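Local coordinates for TCP pilus virulence regulatory protein (Vibrio cholerae, PDB 4MLO) that activates transcription of virulence genes as an AraC-family DNA-binding regulator and holds a fatty acid, palmitoleic acid, in an internal pocket, at residues 8-13 and 228-233; 176-181 and 218-223; 224-229 and 264-269; 235-240 and 246-251; 253-256 and 262-265. All coordinates share one frame; numbering follows the deposited sequence.

Overall arrangement
Contacts 1, 2 and 3 all use helix 213-230. Contact 1 is polar: it ties strand 7-14 of the cupin-like domain to the end of that helix at the fatty-acid carboxylate. Contact 3 lies beside it, about 7 Å between centres, and is buried and mostly apolar. The two share L228 and M229, and Y12 and Y266 link them. Contact 2 is a small buried apolar patch, about 18 Å from contact 1 between centres, with no touch between them. Contacts 4 and 5 are partly buried and lie farther from the centre of the chain. Both use helix 248-259, and they meet where F251 touches P263. Their chemistry is apolar, with aromatic rings against aliphatic groups.

Contact 1 of 5, residues 8-13 and 228-233; sequences QTNVYR and LMKTGE. With PAM (palmitoleic acid), chain E.
This contact is the carboxylate end of the palmitoleic acid pocket, where a strand of the cupin-like domain meets the end of a helix. K230 reaches across from the helix with its chain extended beyond CG. Its NZ donates to PAM O1 at 2.7 Å and to N10 OD1 at 3.0 Å. The second bond comes from above the carbonyl plane of N10, 52° out of it. In the conformer given, Q8 NE2 also reaches N10 OD1, at 2.8 Å and from the opposite face of that plane. The Q8 chain bends at chi2 (-79°), which brings its amide edge-on to N10 OD1, nearly in its own plane. Y12 OH gives PAM O1 a second short bond of 2.7 Å. The fatty-acid chain also doubles back over one face of the Y12 ring, with PAM C13 3.8 Å above its centre. A water joins N10 ND2 to K230 O. Two donors on one carboxylate oxygen, one of them a lysine, would probably stabilise its negative charge. K31 NZ also bonds the acid. Strand 7-14 is an edge strand that pairs with strand 79-86 through Q8, N10 and Y12. On the helical side, Y266 of helix 263-271 packs on K230.

Contact 2 of 5, residues 176-181 and 218-223; sequences CLVKSD and NSIRIS
Segments 176-181 and 218-223, on helices 170-180 and 213-230, come closest at K179 and I220, whose CA atoms are 7.5 Å apart. The side chains V178, K179 and I220 fill this short gap. No hydrogen bond crosses it. I220 points at the other helix and uses two methyls. Its CG2 meets K179 CG at 3.8 Å and V178 CG1 at 4.0 Å. Its CD1 reaches the same V178 CG1, also at 4.0 Å, and V178 CB at 4.1 Å. V178 CG1 therefore sits against both methyl ends of the isoleucine. The I220 chi1 of -63° sets CG1 beside the backbone N and CG2 beside the carbonyl carbon, which spreads the two branches over V178. K179 gives only the aliphatic start of its chain, crossing I220 at about a right angle. The chain then bends at chi3 (-82°), and its NZ bonds N28 OD1 and, weakly, Y26 OH. The contact is thus apolar, with the lysine charge carried off to its margin. I220 also touches Y26 of strand 19-26 and I182 in a loop, so helix 170-180, helix 213-230 and the end of strand 19-26 meet here.

Contact 3 of 5, residues 224-229 and 264-269; sequences YSISLM and SEYLFM. With PAM (palmitoleic acid), chain E.
The Y266 ring is met at its edge by M229 SD, which lies in the ring plane 5.3 Å from the centroid. This is a Met-aromatic contact of the edge type. PAM C14 also comes to the edge, near the plane, 4.0 Å from both CD2 and CE2 of Y266. M229 CE and I226 CG2 approach obliquely. M229 CE is 3.9 Å from Y266 CD1. I226 CG2 is 3.5 Å from Y266 OH; the two side chains cross at about a right angle. A chi1 of 176° swings the Y266 ring away from its own backbone N and into the gap. M229 bends at chi3 (-91°), which turns its methyl to the ring. M229 CB lies 4.1 Å from L267 CD1 in the conformer given. The axes of segments 224-229 and 264-269 come within 11.0 Å, at a crossing angle of -43°. M269 turns to the ligand and puts CE 3.6 Å from PAM C14. F255 of helix 248-259 touches both M229 and Y266. The chemistry is mainly apolar, but the tyrosine hydroxyl is polar and bonds Y12 OH. Y266 lines the lipid chain and, through this bond, probably helps to position the Y12 hydroxyl that holds the fatty-acid carboxylate.

Contact 4 of 5, residues 235-240 and 246-251; sequences KIKQIA and ASVSYF
A240 sets its CA over one face of the F251 ring, 3.9 Å above the plane and toward the rim. This is a CH-pi contact. The A240 CB packs at 3.6 Å against F251 CB. The alanine is consistent with the close approach here: the CA atoms of A240 and V248 are 5.5 Å apart. The far end of the ring is held by two isoleucines. I236 CG2 meets F251 CE2 at 4.1 Å, at the edge and near the ring plane. I239 CG2 comes to F251 CZ obliquely, at 4.0 Å. The F251 side chain leaves its helix with chi1 at 167°, which carries the ring to I236, I239 and A240. On the outer side V248 CG2 presses on K237 CG at 3.5 Å. The lysine chain then runs extended and its end leads away. S247 caps helix 248-259: its OG accepts from Y250 N at 3.2 Å. F251 also meets F245, S225 and P263, so neighbouring helices and the connecting loop close round it. Helices 236-242 and 248-259, joined by residues 243-247 and locked by apolar residues, form a helix-turn-helix, as expected within the AraC-family DNA-binding region. Helix 248-259 would then be the probable recognition helix.

Contact 5 of 5, residues 253-256 and 262-265; sequences TVFK and APSE
F255 and P263 bury much of this contact, with P263 CA over one face of the phenyl ring. It makes a CH-pi contact: P263 CA is 4.1 Å from the F255 ring centroid, 28° off the normal. P263 CG touches F255 CG at 3.7 Å, and P263 N sits 3.6 Å from F255 CD1. The two side chains slide past each other in opposite directions, so the proline ring lies near the root of the phenylalanine and its backbone nearer the tip. With chi1 at -167°, the F255 ring swings clear of its own backbone N and toward helix 263-271. The partners are on consecutive helices, 248-259 and 263-271, within the AraC-family helix-turn-helix region. P263 opens helix 263-271, right after A262 at its N-cap position. Proline suits a first turn, where its missing N-H costs no helical bond. A262 has its own partner. K256 lays its aliphatic chain beside it, with CG 4.0 Å from A262 CA and CE 4.0 Å from A262 CB. The lysine runs extended along the exposed margin, while F255 is buried. I222 and M229 of helix 213-230 also touch F255, and F251 packs on P263.

Contact 1 of 5, residues 8-13 and 228-233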
# COMPACT_ATOMS: atom_id res chain seq x y z
N GLN A 8 6.14 -0.96 -9.84
CA GLN A 8 6.39 -2.35 -9.50
C GLN A 8 5.04 -3.08 -9.50
O GLN A 8 4.09 -2.62 -8.86
CB GLN A 8 7.07 -2.45 -8.13
CG GLN A 8 7.70 -3.80 -7.82
CD GLN A 8 6.69 -4.82 -7.36
OE1 GLN A 8 5.68 -4.49 -6.75
NE2 GLN A 8 6.95 -6.08 -7.67
N THR A 9 4.96 -4.19 -10.22
CA THR A 9 3.67 -4.84 -10.41
C THR A 9 3.73 -6.30 -9.99
O THR A 9 4.77 -6.96 -10.08
CB THR A 9 3.18 -4.73 -11.88
OG1 THR A 9 4.10 -5.39 -12.74
CG2 THR A 9 3.08 -3.26 -12.29
N ASN A 10 2.61 -6.78 -9.48
CA ASN A 10 2.46 -8.16 -9.08
C ASN A 10 1.06 -8.61 -9.45
O ASN A 10 0.11 -7.83 -9.42
CB ASN A 10 2.68 -8.37 -7.57
CG ASN A 10 4.09 -8.11 -7.15
OD1 ASN A 10 4.43 -6.99 -6.76
ND2 ASN A 10 4.93 -9.12 -7.25
N VAL A 11 0.95 -9.87 -9.86
CA VAL A 11 -0.34 -10.48 -10.13
C VAL A 11 -0.45 -11.71 -9.26
O VAL A 11 0.38 -12.63 -9.37
CB VAL A 11 -0.53 -10.85 -11.62
CG1 VAL A 11 -1.90 -11.43 -11.84
CG2 VAL A 11 -0.38 -9.64 -12.51
N TYR A 12 -1.45 -11.73 -8.39
CA TYR A 12 -1.69 -12.82 -7.46
C TYR A 12 -2.86 -13.67 -7.93
O TYR A 12 -3.92 -13.15 -8.30
CB TYR A 12 -2.01 -12.29 -6.07
CG TYR A 12 -0.86 -11.51 -5.47
CD1 TYR A 12 -0.88 -10.12 -5.42
CD2 TYR A 12 0.23 -12.16 -5.02
CE1 TYR A 12 0.20 -9.42 -4.86
CE2 TYR A 12 1.31 -11.47 -4.45
CZ TYR A 12 1.29 -10.12 -4.38
OH TYR A 12 2.39 -9.48 -3.80
N ARG A 13 -2.69 -14.97 -7.87
CA ARG A 13 -3.79 -15.87 -8.16
C ARG A 13 -4.66 -16.04 -6.92
O ARG A 13 -4.15 -16.25 -5.82
CB ARG A 13 -3.25 -17.22 -8.63
CG ARG A 13 -2.40 -17.13 -9.88
N LEU A 228 11.71 -7.43 0.18
CA LEU A 228 12.85 -8.31 -0.08
C LEU A 228 12.42 -9.54 -0.84
O LEU A 228 13.12 -9.99 -1.77
CB LEU A 228 13.51 -8.74 1.22
CG LEU A 228 14.24 -7.73 2.06
CD1 LEU A 228 14.57 -8.39 3.34
CD2 LEU A 228 15.52 -7.30 1.34
N MET A 229 11.29 -10.13 -0.47
CA MET A 229 10.84 -11.31 -1.20
C MET A 229 10.50 -10.97 -2.64
O MET A 229 10.71 -11.79 -3.54
CB MET A 229 9.66 -11.94 -0.47
CG MET A 229 10.13 -12.55 0.84
SD MET A 229 8.85 -13.47 1.74
CE MET A 229 8.17 -12.19 2.79
N LYS A 230 9.96 -9.78 -2.88
CA LYS A 230 9.66 -9.39 -4.26
C LYS A 230 10.90 -9.20 -5.10
O LYS A 230 10.80 -9.25 -6.34
CB LYS A 230 8.81 -8.11 -4.27
CG LYS A 230 7.37 -8.31 -3.86
CD LYS A 230 6.63 -6.98 -3.91
CE LYS A 230 5.18 -7.19 -3.62
NZ LYS A 230 4.42 -5.96 -3.98
N THR A 231 12.07 -8.99 -4.50
CA THR A 231 13.30 -8.91 -5.28
C THR A 231 13.93 -10.28 -5.53
O THR A 231 14.99 -10.34 -6.15
CB THR A 231 14.35 -8.02 -4.60
OG1 THR A 231 14.87 -8.67 -3.43
CG2 THR A 231 13.78 -6.64 -4.23
N GLY A 232 13.32 -11.36 -5.05
CA GLY A 232 13.82 -12.71 -5.25
C GLY A 232 14.56 -13.33 -4.07
O GLY A 232 15.03 -14.47 -4.20
N GLU A 233 14.66 -12.65 -2.93
CA GLU A 233 15.20 -13.31 -1.76
C GLU A 233 14.24 -14.42 -1.32
O GLU A 233 13.01 -14.23 -1.31
CB GLU A 233 15.40 -12.31 -0.60
CG GLU A 233 16.25 -11.11 -0.89
CD GLU A 233 17.74 -11.43 -1.07
OE1 GLU A 233 18.17 -12.54 -0.68
OE2 GLU A 233 18.46 -10.56 -1.60
C1 PAM E . 1.99 -6.49 -1.96
O1 PAM E . 2.04 -6.89 -3.15
O2 PAM E . 2.52 -5.41 -1.61
C2 PAM E . 1.29 -7.32 -0.91
C3 PAM E . 0.15 -6.54 -0.23
C4 PAM E . -0.89 -6.14 -1.27
C5 PAM E . -2.09 -5.43 -0.66
C6 PAM E . -3.03 -4.90 -1.74
C7 PAM E . -3.63 -6.00 -2.61
C8 PAM E . -4.61 -6.85 -1.81
C9 PAM E . -5.17 -8.01 -2.62
C10 PAM E . -4.48 -9.12 -2.91
C11 PAM E . -3.04 -9.32 -2.48
C12 PAM E . -2.69 -10.78 -2.21
C13 PAM E . -1.36 -10.82 -1.46
C14 PAM E . -1.07 -12.10 -0.71
C15 PAM E . -2.15 -12.43 0.31
C16 PAM E . -1.62 -13.30 1.43
O HOH W 1 2.94 -4.33 -6.52
O HOH W 2 7.97 -9.42 -7.53

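Contact 2 of 5, residues 176-181 and 218-223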
# COMPACT_ATOMS: atom_id res chain seq x y z
N CYS A 176 9.71 7.32 7.46
CA CYS A 176 10.97 7.50 6.74
C CYS A 176 12.16 7.26 7.65
O CYS A 176 13.16 6.64 7.26
CB CYS A 176 11.02 8.91 6.17
SG CYS A 176 12.37 9.22 5.09
N LEU A 177 12.07 7.76 8.86
CA LEU A 177 13.12 7.56 9.83
C LEU A 177 13.31 6.07 10.13
O LEU A 177 14.43 5.56 10.08
CB LEU A 177 12.78 8.34 11.10
CG LEU A 177 13.67 8.12 12.30
CD1 LEU A 177 15.08 8.71 12.01
CD2 LEU A 177 13.07 8.76 13.55
N VAL A 178 12.21 5.35 10.40
CA VAL A 178 12.34 3.93 10.71
C VAL A 178 12.94 3.17 9.54
O VAL A 178 13.80 2.28 9.70
CB VAL A 178 10.96 3.38 11.11
CG1 VAL A 178 11.00 1.85 11.26
CG2 VAL A 178 10.49 3.99 12.41
N LYS A 179 12.49 3.50 8.33
CA LYS A 179 12.95 2.84 7.12
C LYS A 179 14.39 3.17 6.78
O LYS A 179 14.98 2.46 5.97
CB LYS A 179 12.07 3.22 5.94
CG LYS A 179 10.68 2.66 6.01
CD LYS A 179 10.01 2.70 4.68
CE LYS A 179 9.42 4.03 4.35
NZ LYS A 179 8.42 3.89 3.23
N SER A 180 14.95 4.23 7.36
CA SER A 180 16.35 4.56 7.15
C SER A 180 17.31 3.65 7.92
O SER A 180 18.51 3.62 7.60
CB SER A 180 16.59 6.02 7.54
OG SER A 180 16.71 6.23 8.95
N ASP A 181 16.81 2.94 8.93
CA ASP A 181 17.62 2.03 9.73
C ASP A 181 16.67 1.00 10.33
O ASP A 181 16.35 1.05 11.51
CB ASP A 181 18.38 2.80 10.80
CG ASP A 181 19.47 2.01 11.44
OD1 ASP A 181 19.57 0.78 11.26
OD2 ASP A 181 20.23 2.63 12.22
N ASN A 218 6.79 -3.24 13.89
CA ASN A 218 6.67 -4.56 13.29
C ASN A 218 5.98 -4.50 11.93
O ASN A 218 6.37 -5.21 10.99
CB ASN A 218 5.89 -5.46 14.23
CG ASN A 218 6.73 -6.01 15.38
OD1 ASN A 218 7.94 -5.94 15.37
ND2 ASN A 218 6.05 -6.58 16.36
N SER A 219 4.99 -3.62 11.78
CA SER A 219 4.28 -3.51 10.50
C SER A 219 5.20 -2.99 9.41
O SER A 219 5.19 -3.49 8.29
CB SER A 219 3.02 -2.64 10.65
OG SER A 219 3.27 -1.23 10.66
N ILE A 220 6.03 -1.98 9.71
CA ILE A 220 6.98 -1.48 8.73
C ILE A 220 8.00 -2.55 8.37
O ILE A 220 8.37 -2.71 7.19
CB ILE A 220 7.65 -0.20 9.27
CG1 ILE A 220 6.59 0.89 9.48
CG2 ILE A 220 8.80 0.27 8.33
CD1 ILE A 220 7.14 2.06 10.25
N ARG A 221 8.44 -3.34 9.36
CA ARG A 221 9.38 -4.44 9.11
C ARG A 221 8.76 -5.54 8.26
O ARG A 221 9.45 -6.12 7.42
CB ARG A 221 9.89 -5.01 10.42
CG ARG A 221 10.83 -4.05 11.18
CD ARG A 221 11.38 -4.66 12.47
NE ARG A 221 12.46 -3.80 13.00
CZ ARG A 221 12.82 -3.69 14.26
NH1 ARG A 221 12.22 -4.36 15.22
NH2 ARG A 221 13.81 -2.83 14.56
N ILE A 222 7.46 -5.82 8.41
CA ILE A 222 6.85 -6.83 7.53
C ILE A 222 6.84 -6.34 6.09
O ILE A 222 7.08 -7.11 5.14
CB ILE A 222 5.43 -7.19 8.01
CG1 ILE A 222 5.44 -8.01 9.31
CG2 ILE A 222 4.61 -7.97 6.93
CD1 ILE A 222 6.20 -9.34 9.25
N SER A 223 6.50 -5.09 5.89
CA SER A 223 6.46 -4.61 4.52
C SER A 223 7.87 -4.57 3.92
O SER A 223 8.02 -4.82 2.72
CB SER A 223 5.74 -3.27 4.48
OG SER A 223 4.36 -3.51 4.81

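Contact 3 of 5, residues 224-229 and 264-269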
# COMPACT_ATOMS: atom_id res chain seq x y z
N TYR A 224 8.90 -4.35 4.74
CA TYR A 224 10.27 -4.49 4.27
C TYR A 224 10.56 -5.93 3.83
O TYR A 224 11.15 -6.16 2.76
CB TYR A 224 11.21 -4.00 5.38
CG TYR A 224 12.67 -3.86 5.02
CD1 TYR A 224 13.52 -4.92 5.12
CD2 TYR A 224 13.20 -2.62 4.70
CE1 TYR A 224 14.89 -4.79 4.82
CE2 TYR A 224 14.57 -2.49 4.39
CZ TYR A 224 15.38 -3.61 4.44
OH TYR A 224 16.75 -3.53 4.17
N SER A 225 10.12 -6.91 4.62
CA SER A 225 10.35 -8.31 4.26
C SER A 225 9.64 -8.67 2.94
O SER A 225 10.16 -9.48 2.15
CB SER A 225 9.90 -9.25 5.39
OG SER A 225 8.49 -9.44 5.48
N ILE A 226 8.45 -8.13 2.74
CA ILE A 226 7.70 -8.36 1.51
C ILE A 226 8.48 -7.79 0.34
O ILE A 226 8.69 -8.45 -0.68
CB ILE A 226 6.29 -7.77 1.63
CG1 ILE A 226 5.46 -8.67 2.54
CG2 ILE A 226 5.61 -7.69 0.29
CD1 ILE A 226 4.20 -8.02 3.02
N SER A 227 9.00 -6.56 0.50
CA SER A 227 9.86 -5.97 -0.53
C SER A 227 11.05 -6.85 -0.84
O SER A 227 11.40 -7.01 -2.01
CB SER A 227 10.32 -4.59 -0.09
OG SER A 227 9.23 -3.69 -0.08
N LEU A 228 11.71 -7.43 0.18
CA LEU A 228 12.85 -8.31 -0.08
C LEU A 228 12.42 -9.54 -0.84
O LEU A 228 13.12 -9.99 -1.77
CB LEU A 228 13.51 -8.74 1.22
CG LEU A 228 14.24 -7.73 2.06
CD1 LEU A 228 14.57 -8.39 3.34
CD2 LEU A 228 15.52 -7.30 1.34
N MET A 229 11.29 -10.13 -0.47
CA MET A 229 10.84 -11.31 -1.20
C MET A 229 10.50 -10.97 -2.64
O MET A 229 10.71 -11.79 -3.54
CB MET A 229 9.66 -11.94 -0.47
CG MET A 229 10.13 -12.55 0.84
SD MET A 229 8.85 -13.47 1.74
CE MET A 229 8.17 -12.19 2.79
N SER A 264 6.49 -18.75 3.98
CA SER A 264 6.74 -19.69 2.89
C SER A 264 5.59 -19.69 1.90
O SER A 264 5.80 -19.84 0.68
CB SER A 264 6.99 -21.09 3.47
OG SER A 264 5.80 -21.55 4.11
N GLU A 265 4.35 -19.51 2.40
CA GLU A 265 3.20 -19.53 1.51
C GLU A 265 3.14 -18.28 0.65
O GLU A 265 2.82 -18.36 -0.53
CB GLU A 265 1.90 -19.70 2.31
CG GLU A 265 0.69 -19.55 1.41
CD GLU A 265 -0.50 -20.40 1.81
OE1 GLU A 265 -0.71 -20.61 3.03
OE2 GLU A 265 -1.21 -20.85 0.89
N TYR A 266 3.50 -17.11 1.21
CA TYR A 266 3.55 -15.90 0.40
C TYR A 266 4.62 -16.03 -0.69
O TYR A 266 4.40 -15.66 -1.86
CB TYR A 266 3.79 -14.68 1.29
CG TYR A 266 3.93 -13.42 0.49
CD1 TYR A 266 5.17 -12.78 0.34
CD2 TYR A 266 2.84 -12.90 -0.20
CE1 TYR A 266 5.27 -11.64 -0.44
CE2 TYR A 266 2.94 -11.76 -0.97
CZ TYR A 266 4.17 -11.15 -1.10
OH TYR A 266 4.27 -10.03 -1.89
N LEU A 267 5.78 -16.58 -0.34
CA LEU A 267 6.81 -16.83 -1.34
C LEU A 267 6.25 -17.65 -2.50
O LEU A 267 6.49 -17.34 -3.67
CB LEU A 267 7.99 -17.54 -0.68
CG LEU A 267 9.41 -17.31 -1.18
CD1 LEU A 267 9.69 -15.87 -1.55
CD2 LEU A 267 10.34 -17.76 -0.07
N PHE A 268 5.49 -18.69 -2.19
CA PHE A 268 4.85 -19.46 -3.24
C PHE A 268 3.90 -18.61 -4.08
O PHE A 268 3.83 -18.75 -5.30
CB PHE A 268 4.11 -20.62 -2.60
CG PHE A 268 3.73 -21.62 -3.56
CD1 PHE A 268 2.57 -21.45 -4.30
CD2 PHE A 268 4.56 -22.70 -3.80
CE1 PHE A 268 2.20 -22.36 -5.24
CE2 PHE A 268 4.19 -23.62 -4.76
CZ PHE A 268 3.01 -23.44 -5.48
N MET A 269 3.15 -17.71 -3.44
CA MET A 269 2.24 -16.86 -4.22
C MET A 269 3.01 -15.99 -5.19
O MET A 269 2.49 -15.63 -6.25
CB MET A 269 1.40 -16.01 -3.28
CG MET A 269 0.53 -16.85 -2.38
SD MET A 269 -0.40 -15.82 -1.24
CE MET A 269 -1.65 -15.19 -2.37
C1 PAM E . 1.99 -6.49 -1.96
O1 PAM E . 2.04 -6.89 -3.15
O2 PAM E . 2.52 -5.41 -1.61
C2 PAM E . 1.29 -7.32 -0.91
C3 PAM E . 0.15 -6.54 -0.23
C4 PAM E . -0.89 -6.14 -1.27
C5 PAM E . -2.09 -5.43 -0.66
C6 PAM E . -3.03 -4.90 -1.74
C7 PAM E . -3.63 -6.00 -2.61
C8 PAM E . -4.61 -6.85 -1.81
C9 PAM E . -5.17 -8.01 -2.62
C10 PAM E . -4.48 -9.12 -2.91
C11 PAM E . -3.04 -9.32 -2.48
C12 PAM E . -2.69 -10.78 -2.21
C13 PAM E . -1.36 -10.82 -1.46
C14 PAM E . -1.07 -12.10 -0.71
C15 PAM E . -2.15 -12.43 0.31
C16 PAM E . -1.62 -13.30 1.43

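Contact 4 of 5, residues 235-240 and 246-251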
# COMPACT_ATOMS: atom_id res chain seq x y z
N LYS A 235 15.60 -17.01 1.32
CA LYS A 235 16.11 -17.65 2.52
C LYS A 235 15.39 -17.04 3.72
O LYS A 235 15.63 -15.87 4.08
CB LYS A 235 17.63 -17.49 2.63
CG LYS A 235 18.40 -18.18 1.51
CD LYS A 235 19.92 -17.92 1.63
CE LYS A 235 20.68 -18.53 0.45
NZ LYS A 235 22.07 -18.02 0.35
N ILE A 236 14.46 -17.79 4.29
CA ILE A 236 13.56 -17.21 5.29
C ILE A 236 14.35 -16.64 6.45
O ILE A 236 13.98 -15.59 7.00
CB ILE A 236 12.55 -18.26 5.79
CG1 ILE A 236 11.59 -18.70 4.67
CG2 ILE A 236 11.75 -17.70 6.93
CD1 ILE A 236 10.70 -17.61 4.13
N LYS A 237 15.38 -17.34 6.90
CA LYS A 237 16.14 -16.86 8.05
C LYS A 237 16.84 -15.56 7.72
O LYS A 237 16.77 -14.59 8.49
CB LYS A 237 17.13 -17.93 8.51
CG LYS A 237 17.83 -17.60 9.86
CD LYS A 237 18.82 -18.70 10.20
CE LYS A 237 19.47 -18.48 11.54
NZ LYS A 237 20.40 -19.60 11.89
N GLN A 238 17.47 -15.47 6.56
CA GLN A 238 18.10 -14.22 6.17
C GLN A 238 17.09 -13.08 6.08
O GLN A 238 17.37 -11.95 6.49
CB GLN A 238 18.84 -14.39 4.86
CG GLN A 238 19.61 -13.17 4.42
CD GLN A 238 20.64 -13.48 3.37
OE1 GLN A 238 21.85 -13.29 3.58
NE2 GLN A 238 20.19 -14.00 2.25
N ILE A 239 15.91 -13.35 5.53
CA ILE A 239 14.88 -12.32 5.39
C ILE A 239 14.50 -11.80 6.76
O ILE A 239 14.36 -10.59 6.98
CB ILE A 239 13.67 -12.90 4.63
CG1 ILE A 239 14.04 -13.18 3.18
CG2 ILE A 239 12.45 -11.97 4.69
CD1 ILE A 239 13.08 -14.14 2.45
N ALA A 240 14.29 -12.71 7.71
CA ALA A 240 13.85 -12.31 9.05
C ALA A 240 14.87 -11.38 9.68
O ALA A 240 14.50 -10.36 10.26
CB ALA A 240 13.67 -13.53 9.92
N ALA A 246 13.87 -10.13 15.74
CA ALA A 246 14.80 -10.67 16.73
C ALA A 246 15.18 -12.10 16.41
O ALA A 246 16.26 -12.56 16.78
CB ALA A 246 14.18 -10.60 18.13
N SER A 247 14.29 -12.81 15.70
CA SER A 247 14.46 -14.23 15.40
C SER A 247 13.50 -14.57 14.27
O SER A 247 12.60 -13.80 13.95
CB SER A 247 14.16 -15.12 16.59
OG SER A 247 12.80 -14.98 16.92
N VAL A 248 13.71 -15.76 13.68
CA VAL A 248 12.81 -16.30 12.66
C VAL A 248 11.42 -16.55 13.23
O VAL A 248 10.41 -16.29 12.57
CB VAL A 248 13.39 -17.59 12.07
CG1 VAL A 248 12.35 -18.28 11.18
CG2 VAL A 248 14.62 -17.23 11.28
N SER A 249 11.35 -17.04 14.46
CA SER A 249 10.05 -17.33 15.05
C SER A 249 9.24 -16.05 15.24
O SER A 249 8.04 -16.03 15.00
CB SER A 249 10.23 -18.06 16.38
OG SER A 249 10.76 -19.36 16.16
N TYR A 250 9.89 -14.97 15.64
CA TYR A 250 9.20 -13.70 15.82
C TYR A 250 8.68 -13.19 14.48
O TYR A 250 7.51 -12.82 14.35
CB TYR A 250 10.16 -12.70 16.45
CG TYR A 250 9.52 -11.47 17.03
CD1 TYR A 250 9.55 -11.23 18.40
CD2 TYR A 250 8.94 -10.52 16.23
CE1 TYR A 250 8.96 -10.09 18.93
CE2 TYR A 250 8.33 -9.38 16.77
CZ TYR A 250 8.35 -9.18 18.10
OH TYR A 250 7.75 -8.06 18.60
N PHE A 251 9.55 -13.17 13.47
CA PHE A 251 9.17 -12.83 12.12
C PHE A 251 7.97 -13.63 11.65
O PHE A 251 6.98 -13.06 11.19
CB PHE A 251 10.34 -13.07 11.18
CG PHE A 251 9.97 -13.03 9.71
CD1 PHE A 251 9.42 -11.90 9.14
CD2 PHE A 251 10.20 -14.14 8.88
CE1 PHE A 251 9.12 -11.86 7.78
CE2 PHE A 251 9.91 -14.07 7.57
CZ PHE A 251 9.37 -12.95 7.02

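Contact 5 of 5, residues 253-256 and 262-265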
# COMPACT_ATOMS: atom_id res chain seq x y z
N THR A 253 5.70 -15.26 13.28
CA THR A 253 4.49 -14.99 14.05
C THR A 253 3.82 -13.67 13.62
O THR A 253 2.61 -13.59 13.38
CB THR A 253 4.84 -14.96 15.54
OG1 THR A 253 5.37 -16.22 15.96
CG2 THR A 253 3.59 -14.72 16.33
N VAL A 254 4.62 -12.60 13.51
CA VAL A 254 4.09 -11.33 13.04
C VAL A 254 3.60 -11.41 11.59
O VAL A 254 2.58 -10.81 11.24
CB VAL A 254 5.15 -10.23 13.22
CG1 VAL A 254 4.62 -8.90 12.71
CG2 VAL A 254 5.54 -10.12 14.70
N PHE A 255 4.32 -12.14 10.71
CA PHE A 255 3.93 -12.25 9.30
C PHE A 255 2.58 -12.95 9.20
O PHE A 255 1.68 -12.48 8.49
CB PHE A 255 5.02 -12.99 8.53
CG PHE A 255 4.87 -12.89 7.03
CD1 PHE A 255 3.99 -13.72 6.36
CD2 PHE A 255 5.55 -11.95 6.30
CE1 PHE A 255 3.84 -13.64 5.01
CE2 PHE A 255 5.39 -11.85 4.92
CZ PHE A 255 4.51 -12.71 4.28
N LYS A 256 2.42 -14.04 9.95
CA LYS A 256 1.16 -14.78 9.99
C LYS A 256 0.00 -13.92 10.48
O LYS A 256 -1.10 -13.99 9.93
CB LYS A 256 1.32 -16.02 10.88
CG LYS A 256 2.11 -17.12 10.25
CD LYS A 256 2.53 -18.16 11.30
CE LYS A 256 3.33 -19.26 10.66
NZ LYS A 256 3.61 -20.36 11.63
N ALA A 262 1.69 -18.12 6.16
CA ALA A 262 3.08 -18.24 6.53
C ALA A 262 3.96 -17.56 5.49
O ALA A 262 3.59 -17.44 4.33
CB ALA A 262 3.47 -19.72 6.66
N PRO A 263 5.16 -17.09 5.89
CA PRO A 263 6.09 -16.53 4.90
C PRO A 263 6.33 -17.45 3.72
O PRO A 263 6.41 -16.97 2.59
CB PRO A 263 7.36 -16.28 5.73
CG PRO A 263 6.84 -16.03 7.12
CD PRO A 263 5.64 -16.94 7.28
N SER A 264 6.49 -18.75 3.98
CA SER A 264 6.74 -19.69 2.89
C SER A 264 5.59 -19.69 1.90
O SER A 264 5.80 -19.84 0.68
CB SER A 264 6.99 -21.09 3.47
OG SER A 264 5.80 -21.55 4.11
N GLU A 265 4.35 -19.51 2.40
CA GLU A 265 3.20 -19.53 1.51
C GLU A 265 3.14 -18.28 0.65
O GLU A 265 2.82 -18.36 -0.53
CB GLU A 265 1.90 -19.70 2.31
CG GLU A 265 0.69 -19.55 1.41
CD GLU A 265 -0.50 -20.40 1.81
OE1 GLU A 265 -0.71 -20.61 3.03
OE2 GLU A 265 -1.21 -20.85 0.89